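Local coordinates for putative uncharacterized protein (Bacteroides thetaiotaomicron, PDB 2RBK) that probably acts as a magnesium-dependent phosphatase of the haloacid dehalogenase superfamily, holding a vanadium oxide next to a magnesium ion in its active site, at residues A[85-88]-A[89-92]; A[95-99]-A[100-104]; A[193-196]-A[197-201]; A[250-253]-A[254-258]. All blocks are in the same frame, centred on the assembly; numbering follows the deposited sequence.

Contact 1 (A[85-88]-A[89-92]); sequences IPQE and EVKA
The carbonyl oxygen of Pro86 is gripped by two amides of the next turn: Val90 N donates a nearly straight bond to Pro86 O at 3.1 Å (162°), while Glu89 N reaches Pro86 O at 2.9 Å through a bent, weak bond. Pro86 is the N-cap residue, and its oxygen takes the first helical bond, that from Val90 N. Regular i to i+4 bonds follow at once, Lys91 N to Gln87 O and Ala92 N to Glu88 O, both 2.9 Å. Ile85 presses CG2 on CG2 of Val90 at 3.6 Å. The Ile85 methyl gets there because it lies anti to its own backbone N, with CG1 turned the other way (chi1 -62°). These two buried methyl groups meet beside the first turn. The Glu89 side chain lies alongside the Pro86 ring, pointing the same way, with Glu89 OE2 3.9 Å from Pro86 CG, and the same oxygen is hydrogen-bonded to Thr168. Gln87 folds at chi2 (69°), which brings its amide NE2 back to 3.9 Å from Val90 CG1; the nitrogen itself is spent on the carbonyls of Ser143 and Lys145. Lys91 crosses the Gln87 stem, CE of Lys91 4.0 Å from CG of Gln87, and bends at its end to Ser143 O. Polar ends thus tie the helix start to the end of helix 139-143, to Lys145 and to Thr168. This is the N-terminus of helix 87-100, with Pro86 at the N-cap and a hydrophobic staple between Ile85 and Val90.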
# COMPACT_ATOMS: atom_id res chain seq x y z
N ILE A 85 6.57 14.43 -4.78
CA ILE A 85 7.73 14.59 -3.94
C ILE A 85 8.51 15.83 -4.31
O ILE A 85 8.74 16.07 -5.51
CB ILE A 85 8.60 13.31 -4.04
CG1 ILE A 85 7.84 12.09 -3.55
CG2 ILE A 85 9.90 13.48 -3.29
CD1 ILE A 85 8.52 10.79 -3.85
N PRO A 86 8.99 16.61 -3.36
CA PRO A 86 9.88 17.73 -3.67
C PRO A 86 11.04 17.28 -4.59
O PRO A 86 11.68 16.27 -4.33
CB PRO A 86 10.40 18.15 -2.29
CG PRO A 86 9.24 17.86 -1.39
CD PRO A 86 8.73 16.53 -1.93
N GLN A 87 11.29 18.08 -5.61
CA GLN A 87 12.25 17.62 -6.60
C GLN A 87 13.64 17.45 -5.99
O GLN A 87 14.39 16.55 -6.41
CB GLN A 87 12.34 18.58 -7.76
CG GLN A 87 12.85 17.81 -9.01
CD GLN A 87 11.83 16.84 -9.50
OE1 GLN A 87 10.61 17.07 -9.33
NE2 GLN A 87 12.22 15.74 -10.10
N GLU A 88 14.04 18.27 -5.02
CA GLU A 88 15.35 18.08 -4.42
C GLU A 88 15.48 16.69 -3.82
O GLU A 88 16.58 16.10 -3.80
CB GLU A 88 15.57 19.13 -3.35
CG GLU A 88 15.97 20.47 -3.76
CD GLU A 88 16.34 21.47 -2.73
OE1 GLU A 88 16.43 21.14 -1.52
OE2 GLU A 88 16.51 22.66 -3.10
N GLU A 89 14.41 16.20 -3.25
CA GLU A 89 14.44 14.89 -2.56
C GLU A 89 14.40 13.76 -3.58
O GLU A 89 15.04 12.72 -3.37
CB GLU A 89 13.32 14.85 -1.53
CG GLU A 89 13.51 15.92 -0.48
CD GLU A 89 12.62 15.89 0.74
OE1 GLU A 89 12.43 14.90 1.38
OE2 GLU A 89 12.13 17.01 1.07
N VAL A 90 13.70 13.94 -4.70
CA VAL A 90 13.80 12.98 -5.80
C VAL A 90 15.24 12.85 -6.29
O VAL A 90 15.79 11.77 -6.42
CB VAL A 90 12.88 13.38 -6.98
CG1 VAL A 90 13.06 12.44 -8.17
CG2 VAL A 90 11.42 13.41 -6.54
N LYS A 91 15.85 14.01 -6.52
CA LYS A 91 17.24 14.03 -7.03
C LYS A 91 18.19 13.42 -6.02
O LYS A 91 19.10 12.67 -6.42
CB LYS A 91 17.67 15.45 -7.38
CG LYS A 91 16.93 16.08 -8.56
CD LYS A 91 17.42 17.46 -8.93
CE LYS A 91 16.70 18.14 -10.06
NZ LYS A 91 16.38 17.43 -11.32
N ALA A 92 17.98 13.68 -4.73
CA ALA A 92 18.89 13.13 -3.72
C ALA A 92 18.76 11.64 -3.60
O ALA A 92 19.76 10.92 -3.46
CB ALA A 92 18.67 13.81 -2.38

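Contact 2 (A[95-99]-A[100-104]); sequences AFCEK and KGVPC
A Schellman motif ends helix 87-100 here and turns the chain into strand 104-107. Gly101 leaves the helix with positive phi (70°), and the amide of Val102 swings back to Cys97 O at 3.0 Å, the six-to-one bond of the motif. One step earlier, Lys100 N still makes the ordinary helical bond to Phe96 O at 2.9 Å, and Gly101 N adds a weak one to Glu98 O. Above the end, a water leans weakly on the carbonyl oxygens of Lys99 and Lys100. The main side-chain contact is Lys100 on Phe96. The aliphatic chain of the lysine passes over one face of the ring: Lys100 CG stands 3.8 Å from the Phe96 ring centroid and 18° off the normal, a CH-pi contact; farther out, Lys100 CE comes to 3.4 Å from Phe96 CE1. With CG anti to the carbonyl carbon (chi1 -72°), a bend at chi2 folds the lysine down onto the ring before it straightens toward its tip, where NZ forms a salt bridge with Glu161. The ring also packs on helix 156-162, the helix that carries Glu161. Beyond the turn, Cys97 meets the returning chain: its CB lies 3.9 Å from Val102 CG2, and its SG is 3.9 Å from CB of Cys104, a plain thiol packing without a disulfide. Phe139 and Pro152 cover this pair of cysteines. Val102 and Phe96 both rest on Ile154. The result is a helix-to-strand connection closed by Gly101 at the C' position, with the hydrophobic contact of a Schellman motif made by Cys97 of the last turn and Val102, the residue after the glycine.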
# COMPACT_ATOMS: atom_id res chain seq x y z
N ALA A 95 20.51 10.11 -6.66
CA ALA A 95 21.96 10.18 -6.53
C ALA A 95 22.43 9.13 -5.54
O ALA A 95 23.47 8.49 -5.77
CB ALA A 95 22.38 11.58 -6.09
N PHE A 96 21.76 8.95 -4.42
CA PHE A 96 22.14 8.01 -3.38
C PHE A 96 22.11 6.60 -3.94
O PHE A 96 23.04 5.85 -3.80
CB PHE A 96 21.20 8.13 -2.17
CG PHE A 96 21.48 7.12 -1.08
CD1 PHE A 96 22.49 7.39 -0.17
CD2 PHE A 96 20.79 5.94 -0.97
CE1 PHE A 96 22.78 6.48 0.85
CE2 PHE A 96 21.08 5.03 0.05
CZ PHE A 96 22.08 5.33 0.94
N CYS A 97 20.99 6.27 -4.58
CA CYS A 97 20.87 4.90 -5.12
C CYS A 97 21.89 4.61 -6.20
O CYS A 97 22.48 3.50 -6.25
CB CYS A 97 19.48 4.60 -5.65
SG CYS A 97 18.22 4.56 -4.32
N GLU A 98 22.14 5.59 -7.09
CA GLU A 98 23.13 5.36 -8.12
C GLU A 98 24.52 5.18 -7.53
O GLU A 98 25.27 4.27 -7.94
CB GLU A 98 23.12 6.56 -9.11
CG GLU A 98 24.04 6.34 -10.29
CD GLU A 98 23.96 7.30 -11.44
OE1 GLU A 98 23.33 8.36 -11.50
OE2 GLU A 98 24.66 6.88 -12.43
N LYS A 99 24.88 6.00 -6.56
CA LYS A 99 26.18 5.88 -5.90
C LYS A 99 26.36 4.57 -5.17
O LYS A 99 27.43 3.93 -5.16
CB LYS A 99 26.33 7.07 -4.92
CG LYS A 99 27.55 7.05 -4.00
CD LYS A 99 27.56 8.15 -2.92
CE LYS A 99 26.58 7.79 -1.78
NZ LYS A 99 25.75 8.94 -1.30
N LYS A 100 25.26 4.09 -4.54
CA LYS A 100 25.34 2.85 -3.70
C LYS A 100 25.19 1.59 -4.50
O LYS A 100 25.37 0.49 -3.94
CB LYS A 100 24.26 2.83 -2.63
CG LYS A 100 24.29 3.77 -1.40
CD LYS A 100 25.33 3.41 -0.38
CE LYS A 100 25.50 4.41 0.76
NZ LYS A 100 26.42 3.74 1.77
N GLY A 101 24.82 1.76 -5.79
CA GLY A 101 24.57 0.63 -6.64
C GLY A 101 23.33 -0.17 -6.33
O GLY A 101 23.41 -1.40 -6.44
N VAL A 102 22.25 0.52 -5.93
CA VAL A 102 20.99 -0.19 -5.74
C VAL A 102 19.93 0.39 -6.64
O VAL A 102 19.96 1.55 -7.06
CB VAL A 102 20.56 -0.16 -4.29
CG1 VAL A 102 21.63 -0.75 -3.37
CG2 VAL A 102 20.30 1.23 -3.81
N PRO A 103 18.94 -0.44 -6.99
CA PRO A 103 17.90 0.01 -7.90
C PRO A 103 16.85 0.86 -7.17
O PRO A 103 16.70 0.85 -5.94
CB PRO A 103 17.22 -1.28 -8.36
CG PRO A 103 17.74 -2.37 -7.51
CD PRO A 103 18.90 -1.86 -6.71
N CYS A 104 16.09 1.59 -8.00
CA CYS A 104 15.00 2.41 -7.47
C CYS A 104 13.93 2.55 -8.54
O CYS A 104 14.24 2.80 -9.70
CB CYS A 104 15.52 3.77 -7.04
SG CYS A 104 14.33 4.77 -6.11
O HOH W 1 28.58 0.75 -4.27

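Contact 3 (A[193-196]-A[197-201]); sequences DEII and RHFGI
The last turns of helix 188-199 run with regular backbone bonds, Arg197 N to Asp193 O at 3.0 Å and His198 N to Glu194 O at 3.1 Å, until Gly200 turns out with positive phi and Ile196 O collects Ile201 N at 3.1 Å, with weaker bonds from Phe199 N and Gly200 N. Beside strand 78-82, Glu194 and Arg197 lie side by side one turn apart and form a salt bridge. The arginine comes side-on and both its NE and NH2 reach a single oxygen, OE1 of Glu194, each at 2.9 Å. That oxygen is close to the guanidinium plane, but the carboxylate is turned 49° against it: NH2 meets OE1 nearly in line with its C-O bond, whereas NE approaches from above the carboxylate plane. A bend at chi3 of Arg197 (63°) wraps the guanidinium back to this position, and the other carboxylate oxygen, OE2, makes a salt bridge with Lys190. On the inner side, Ile195 CG2 lies 4.2 Å from CD1 of Phe199, whose ring edge also faces Ile195 O in plane; the two side chains point together onto Val75, and the phenylalanine meets Phe40. Ile196 crosses Ile201 at about a right angle, CG2 to CG2 4.0 Å, across the turn, over strand 4-7. Asp193 is held by His221. With a positive group on each of its oxygens, the Glu194 carboxylate probably stays ionised, while the helix packs on the central sheet through the hydrocarbon and aromatic groups of Ile195, Ile196 and Phe199.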
# COMPACT_ATOMS: atom_id res chain seq x y z
N ASP A 193 -8.46 9.53 5.37
CA ASP A 193 -9.09 10.83 5.56
C ASP A 193 -9.70 11.34 4.26
O ASP A 193 -10.79 11.89 4.26
CB ASP A 193 -8.07 11.83 6.07
CG ASP A 193 -7.65 11.60 7.50
OD1 ASP A 193 -8.39 10.85 8.21
OD2 ASP A 193 -6.60 12.19 7.87
N GLU A 194 -9.00 11.16 3.15
CA GLU A 194 -9.50 11.64 1.85
C GLU A 194 -10.72 10.86 1.40
O GLU A 194 -11.70 11.43 0.94
CB GLU A 194 -8.37 11.61 0.82
CG GLU A 194 -7.25 12.60 1.15
CD GLU A 194 -7.70 14.04 1.09
OE1 GLU A 194 -8.62 14.34 0.30
OE2 GLU A 194 -7.14 14.87 1.85
N ILE A 195 -10.67 9.54 1.54
CA ILE A 195 -11.81 8.73 1.13
C ILE A 195 -13.05 9.07 1.98
O ILE A 195 -14.13 9.26 1.44
CB ILE A 195 -11.49 7.24 1.25
CG1 ILE A 195 -10.47 6.79 0.15
CG2 ILE A 195 -12.73 6.35 1.27
CD1 ILE A 195 -11.05 6.68 -1.24
N ILE A 196 -12.89 9.14 3.30
CA ILE A 196 -14.09 9.35 4.11
C ILE A 196 -14.63 10.78 3.89
O ILE A 196 -15.85 10.94 3.97
CB ILE A 196 -13.88 9.00 5.60
CG1 ILE A 196 -12.98 9.95 6.33
CG2 ILE A 196 -13.48 7.54 5.71
CD1 ILE A 196 -12.75 9.56 7.79
N ARG A 197 -13.76 11.75 3.63
CA ARG A 197 -14.19 13.13 3.26
C ARG A 197 -15.10 13.03 2.07
O ARG A 197 -16.16 13.68 2.01
CB ARG A 197 -12.95 13.99 2.96
CG ARG A 197 -13.16 15.37 2.40
CD ARG A 197 -11.92 16.12 1.94
NE ARG A 197 -11.25 15.44 0.82
CZ ARG A 197 -11.68 15.43 -0.40
NH1 ARG A 197 -12.80 16.08 -0.70
NH2 ARG A 197 -11.01 14.76 -1.37
N HIS A 198 -14.74 12.24 1.04
CA HIS A 198 -15.54 12.15 -0.16
C HIS A 198 -16.92 11.54 0.07
O HIS A 198 -17.92 11.95 -0.54
CB HIS A 198 -14.73 11.33 -1.17
CG HIS A 198 -15.37 11.19 -2.49
ND1 HIS A 198 -15.31 12.18 -3.44
CD2 HIS A 198 -16.09 10.17 -3.06
CE1 HIS A 198 -15.95 11.76 -4.50
NE2 HIS A 198 -16.44 10.56 -4.32
N PHE A 199 -17.00 10.55 0.95
CA PHE A 199 -18.22 9.82 1.21
C PHE A 199 -19.02 10.36 2.40
O PHE A 199 -20.11 9.88 2.64
CB PHE A 199 -17.97 8.33 1.43
CG PHE A 199 -17.67 7.58 0.15
CD1 PHE A 199 -16.39 7.47 -0.37
CD2 PHE A 199 -18.71 6.99 -0.54
CE1 PHE A 199 -16.18 6.79 -1.56
CE2 PHE A 199 -18.48 6.32 -1.75
CZ PHE A 199 -17.20 6.23 -2.21
N GLY A 200 -18.56 11.32 3.13
CA GLY A 200 -19.29 11.80 4.32
C GLY A 200 -19.26 10.81 5.48
O GLY A 200 -20.16 10.88 6.36
N ILE A 201 -18.30 9.92 5.50
CA ILE A 201 -18.14 8.93 6.56
C ILE A 201 -17.27 9.51 7.65
O ILE A 201 -16.33 10.22 7.35
CB ILE A 201 -17.60 7.62 5.95
CG1 ILE A 201 -18.65 7.01 5.03
CG2 ILE A 201 -17.14 6.64 7.01
CD1 ILE A 201 -18.21 5.80 4.23

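Contact 4 (A[250-253]-A[254-258]); sequences GISK and AMKHF
Ala254 opens the second half of the helix by donating its amide to Gly250 O at 3.1 Å, and its methyl touches Thr243 and Val226. Met255 follows with a nearly straight bond to Ile251 O at 3.0 Å (169°), and its side chain crosses that of Ile251 so that SD lies 3.6 Å from the CG2 methyl. This branch of Ile251 stands anti to the backbone N (CG1 at chi1 -65°), facing the sulfur one turn on; both residues rest on Phe209 of strand 206-210 and on helix 23-34. Lys256 N is bonded to Ser252 O at 2.9 Å. Its chain then runs extended past the serine, CE 3.6 Å from Ser252 OG. His257 N closes the series on Lys253 O at 2.9 Å, while the ring stacks on Tyr241. The chemistry divides the helix: thioether and hydrocarbon groups join its buried side to the sheet and helix 23-34, whereas the lysines are exposed residues, Lys256 and also Lys253, whose NZ is hydrogen-bonded to Glu248 O.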
# COMPACT_ATOMS: atom_id res chain seq x y z
N GLY A 250 -8.35 -15.34 7.95
CA GLY A 250 -8.22 -14.18 8.84
C GLY A 250 -9.20 -13.07 8.54
O GLY A 250 -9.78 -12.49 9.48
N ILE A 251 -9.36 -12.69 7.28
CA ILE A 251 -10.27 -11.56 7.00
C ILE A 251 -11.69 -11.89 7.37
O ILE A 251 -12.39 -11.14 8.06
CB ILE A 251 -10.13 -11.10 5.52
CG1 ILE A 251 -8.77 -10.53 5.21
CG2 ILE A 251 -11.26 -10.14 5.19
CD1 ILE A 251 -8.42 -9.29 5.96
N SER A 252 -12.18 -13.06 6.89
CA SER A 252 -13.55 -13.45 7.16
C SER A 252 -13.82 -13.56 8.66
O SER A 252 -14.83 -13.08 9.18
CB SER A 252 -13.84 -14.77 6.44
OG SER A 252 -15.13 -15.25 6.79
N LYS A 253 -12.89 -14.19 9.38
CA LYS A 253 -13.05 -14.33 10.83
C LYS A 253 -13.14 -12.99 11.51
O LYS A 253 -13.96 -12.82 12.45
CB LYS A 253 -11.91 -15.16 11.42
CG LYS A 253 -12.03 -16.64 11.11
CD LYS A 253 -10.73 -17.34 11.51
CE LYS A 253 -10.83 -18.87 11.38
NZ LYS A 253 -9.49 -19.48 11.56
N ALA A 254 -12.32 -12.03 11.11
CA ALA A 254 -12.38 -10.71 11.73
C ALA A 254 -13.72 -10.03 11.47
O ALA A 254 -14.32 -9.42 12.35
CB ALA A 254 -11.22 -9.85 11.27
N MET A 255 -14.14 -10.09 10.20
CA MET A 255 -15.42 -9.46 9.82
C MET A 255 -16.59 -10.05 10.59
O MET A 255 -17.51 -9.34 11.01
CB MET A 255 -15.56 -9.45 8.32
CG MET A 255 -14.52 -8.56 7.66
SD MET A 255 -14.45 -8.68 5.86
CE MET A 255 -16.08 -8.10 5.40
N LYS A 256 -16.57 -11.36 10.74
CA LYS A 256 -17.61 -12.04 11.53
C LYS A 256 -17.53 -11.61 13.01
O LYS A 256 -18.56 -11.37 13.64
CB LYS A 256 -17.51 -13.56 11.39
CG LYS A 256 -17.94 -14.05 10.04
CD LYS A 256 -17.65 -15.54 9.83
CE LYS A 256 -18.21 -16.07 8.50
NZ LYS A 256 -18.06 -17.61 8.41
N HIS A 257 -16.34 -11.55 13.55
CA HIS A 257 -16.16 -11.17 14.95
C HIS A 257 -16.78 -9.84 15.29
O HIS A 257 -17.38 -9.65 16.35
CB HIS A 257 -14.65 -11.14 15.27
CG HIS A 257 -14.37 -10.45 16.58
ND1 HIS A 257 -14.68 -11.03 17.79
CD2 HIS A 257 -13.91 -9.21 16.84
CE1 HIS A 257 -14.35 -10.15 18.76
NE2 HIS A 257 -13.91 -9.06 18.20
N PHE A 258 -16.64 -8.86 14.37
CA PHE A 258 -17.19 -7.54 14.60
C PHE A 258 -18.66 -7.40 14.20
O PHE A 258 -19.29 -6.39 14.44
CB PHE A 258 -16.32 -6.47 13.92
CG PHE A 258 -15.00 -6.28 14.59
CD1 PHE A 258 -13.79 -6.73 14.00
CD2 PHE A 258 -14.93 -5.68 15.82
CE1 PHE A 258 -12.61 -6.57 14.67
CE2 PHE A 258 -13.74 -5.48 16.46
CZ PHE A 258 -12.58 -5.94 15.89

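How the contacts relate
Contacts 1 and 2 are the two ends of one helix, 87-100, with centres 14 Å apart: the N-cap turn starts it and the Schellman turn finishes it. Both lie away from the metal site. Contacts 3 and 4 belong to helices that pack on the central sheet carrying the magnesium-binding Asp8, Asp10 and Asp211, their centres 24 Å apart. In contact 4 the Ile251 side chain is about 10 Å from the magnesium ion and about 11 Å from the vanadium oxide; in contact 3 that of Ile196 is about 9 Å from that of Ala222, a second magnesium-binding position not occupied here. Between the two pairs, centres lie 30 Å (contacts 1 and 3) to 42 Å (contacts 2 and 4) apart.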